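Local coordinates for protein putative branched-chain amino acid aminotransferase IlvE (Streptococcus mutans, PDB 4DQN) that probably transfers the amino group between branched-chain amino acids and 2-oxoglutarate as a pyridoxal-phosphate-dependent, class-IV aminotransferase of isoleucine, leucine and valine metabolism, at residues 169-174 with 209-214. Sequence-based numbering, arbitrary orientation.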
loop_
_atom_site.group_PDB
_atom_site.type_symbol
_atom_site.label_atom_id
_atom_site.label_comp_id
_atom_site.label_asym_id
_atom_site.label_seq_id
_atom_site.Cartn_x
_atom_site.Cartn_y
_atom_site.Cartn_z
ATOM N N ASN A 169 7.982 -7.736 -25.102
ATOM C CA ASN A 169 9.152 -8.116 -24.323
ATOM C C ASN A 169 9.065 -7.609 -22.892
ATOM O O ASN A 169 8.493 -6.543 -22.636
ATOM C CB ASN A 169 10.432 -7.592 -24.999
ATOM C CG ASN A 169 10.580 -8.081 -26.433
ATOM O OD1 ASN A 169 10.384 -9.263 -26.723
ATOM N ND2 ASN A 169 10.915 -7.167 -27.342
ATOM N N PHE A 170 9.648 -8.368 -21.965
ATOM C CA PHE A 170 9.570 -8.042 -20.544
ATOM C C PHE A 170 10.944 -8.088 -19.919
ATOM O O PHE A 170 11.839 -8.765 -20.440
ATOM C CB PHE A 170 8.647 -9.022 -19.826
ATOM C CG PHE A 170 7.208 -8.868 -20.214
ATOM C CD1 PHE A 170 6.367 -8.029 -19.488
ATOM C CD2 PHE A 170 6.707 -9.528 -21.324
ATOM C CE1 PHE A 170 5.039 -7.870 -19.851
ATOM C CE2 PHE A 170 5.381 -9.380 -21.695
ATOM C CZ PHE A 170 4.544 -8.552 -20.955
ATOM N N LEU A 171 11.100 -7.382 -18.801
ATOM C CA LEU A 171 12.399 -7.227 -18.136
ATOM C C LEU A 171 12.392 -7.823 -16.723
ATOM O O LEU A 171 11.524 -7.497 -15.911
ATOM C CB LEU A 171 12.768 -5.736 -18.057
ATOM C CG LEU A 171 13.959 -5.354 -17.165
ATOM C CD1 LEU A 171 15.256 -5.858 -17.786
ATOM C CD2 LEU A 171 14.027 -3.845 -16.918
ATOM N N ILE A 172 13.345 -8.700 -16.424
ATOM C CA ILE A 172 13.571 -9.098 -15.027
ATOM C C ILE A 172 14.572 -8.142 -14.381
ATOM O O ILE A 172 15.722 -8.075 -14.814
ATOM C CB ILE A 172 14.099 -10.533 -14.930
ATOM C CG1 ILE A 172 13.079 -11.503 -15.532
ATOM C CG2 ILE A 172 14.381 -10.889 -13.476
ATOM C CD1 ILE A 172 13.558 -12.944 -15.607
ATOM N N GLN A 173 14.139 -7.395 -13.364
ATOM C CA GLN A 173 14.994 -6.378 -12.742
ATOM C C GLN A 173 15.056 -6.634 -11.243
ATOM O O GLN A 173 14.154 -6.245 -10.501
ATOM C CB GLN A 173 14.471 -4.957 -13.047
ATOM C CG GLN A 173 15.376 -3.804 -12.568
ATOM C CD GLN A 173 16.689 -3.705 -13.337
ATOM O OE1 GLN A 173 16.767 -4.090 -14.505
ATOM N NE2 GLN A 173 17.730 -3.190 -12.682
ATOM N N ASP A 174 16.141 -7.274 -10.803
ATOM C CA ASP A 174 16.209 -7.886 -9.471
ATOM C C ASP A 174 16.278 -6.943 -8.263
ATOM O O ASP A 174 16.134 -7.398 -7.126
ATOM C CB ASP A 174 17.360 -8.899 -9.412
ATOM C CG ASP A 174 17.055 -10.156 -10.185
ATOM O OD1 ASP A 174 16.151 -10.891 -9.741
ATOM O OD2 ASP A 174 17.700 -10.410 -11.229
ATOM N N SER A 209 7.577 -3.833 -21.854
ATOM C CA SER A 209 6.180 -3.669 -21.458
ATOM C C SER A 209 6.027 -3.525 -19.953
ATOM O O SER A 209 5.293 -2.665 -19.467
ATOM C CB SER A 209 5.362 -4.871 -21.925
ATOM O OG SER A 209 5.334 -4.936 -23.331
ATOM N N ASP A 210 6.725 -4.384 -19.220
ATOM C CA ASP A 210 6.633 -4.399 -17.768
ATOM C C ASP A 210 7.797 -5.204 -17.202
ATOM O O ASP A 210 8.639 -5.718 -17.949
ATOM C CB ASP A 210 5.302 -5.015 -17.323
ATOM C CG ASP A 210 4.807 -4.457 -15.999
ATOM O OD1 ASP A 210 5.638 -3.973 -15.192
ATOM O OD2 ASP A 210 3.583 -4.513 -15.757
ATOM N N VAL A 211 7.841 -5.296 -15.879
ATOM C CA VAL A 211 8.849 -6.078 -15.188
ATOM C C VAL A 211 8.281 -7.460 -14.837
ATOM O O VAL A 211 7.093 -7.585 -14.505
ATOM C CB VAL A 211 9.361 -5.311 -13.920
ATOM C CG1 VAL A 211 9.735 -6.253 -12.793
ATOM C CG2 VAL A 211 10.545 -4.422 -14.273
ATOM N N ILE A 212 9.102 -8.503 -14.973
ATOM C CA ILE A 212 8.787 -9.803 -14.377
ATOM C C ILE A 212 9.536 -9.878 -13.047
ATOM O O ILE A 212 10.758 -9.734 -13.005
ATOM C CB ILE A 212 9.182 -10.974 -15.299
ATOM C CG1 ILE A 212 8.273 -11.006 -16.529
ATOM C CG2 ILE A 212 9.076 -12.302 -14.584
ATOM C CD1 ILE A 212 8.672 -12.075 -17.542
ATOM N N TYR A 213 8.794 -10.059 -11.962
ATOM C CA TYR A 213 9.368 -10.070 -10.625
ATOM C C TYR A 213 9.744 -11.481 -10.231
ATOM O O TYR A 213 9.043 -12.423 -10.582
ATOM C CB TYR A 213 8.353 -9.526 -9.613
ATOM C CG TYR A 213 7.987 -8.087 -9.853
ATOM C CD1 TYR A 213 6.889 -7.751 -10.635
ATOM C CD2 TYR A 213 8.748 -7.063 -9.308
ATOM C CE1 TYR A 213 6.556 -6.434 -10.860
ATOM C CE2 TYR A 213 8.428 -5.745 -9.528
ATOM C CZ TYR A 213 7.337 -5.434 -10.303
ATOM O OH TYR A 213 7.031 -4.111 -10.521
ATOM N N LEU A 214 10.842 -11.631 -9.492
ATOM C CA LEU A 214 11.238 -12.944 -8.989
ATOM C C LEU A 214 10.886 -13.040 -7.511
ATOM O O LEU A 214 10.492 -12.042 -6.897
ATOM C CB LEU A 214 12.732 -13.192 -9.197
ATOM C CG LEU A 214 13.263 -12.949 -10.604
ATOM C CD1 LEU A 214 14.684 -13.468 -10.739
ATOM C CD2 LEU A 214 12.337 -13.606 -11.628
#
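Phe170 offers one face of its ring to Ser209 and its CE1 and CD1 atoms to Asp210, showing how two parallel strands can be joined by side chains as well as by backbone bonds. CG stands anti to its own carbonyl carbon (chi1 -69°), which swings the ring over the start of the partner segment. There Ser209 CB lies over the ring face, 4.1 Å from the Phe170 ring centroid, in a CH-pi contact, while Asp210 CB comes within 3.8 Å of Phe170 CE1. The backbone bonds begin with Ser209 N to Asn169 O at 3.0 Å, nearly straight. Leu171 then uses both its polar backbone atoms: its N donates to Asp210 O in the carbonyl plane, and its O accepts from Ile212 N (2.8 Å), although that donor sits 42° above the carbonyl plane. The carboxylate of Asp210 turns back on its own segment, where OD1 takes the Val211 N-H at 2.7 Å on its anti side, somewhat out of the carboxylate plane.

Beyond Phe170 the same apolar face continues. Ile212 CD1 meets Phe170 CB, and Ile172 CG1 packs on Ile212 CB at 3.9 Å. Further along, the CG2 branch of Ile172 nestles against Leu214 CG (3.7 Å), the two side chains crossing at about a right angle. Asp174, in the loop, lays its carboxylate beside Leu214, but its OD1 and OD2 are hydrogen-bonded to His219 and His301 respectively.

The pair forms the two strands of a beta-alpha-beta crossover, linked through helix 190-205, which packs on Val211 and Tyr213. In the mixed sheet, strand 168-172 also runs parallel to strand 292-301 and strand 211-214 antiparallel to strand 222-225; from these flanking strands Val299 packs on both Ile172 and Ile212, and Ile222 and Val225 on Ile212.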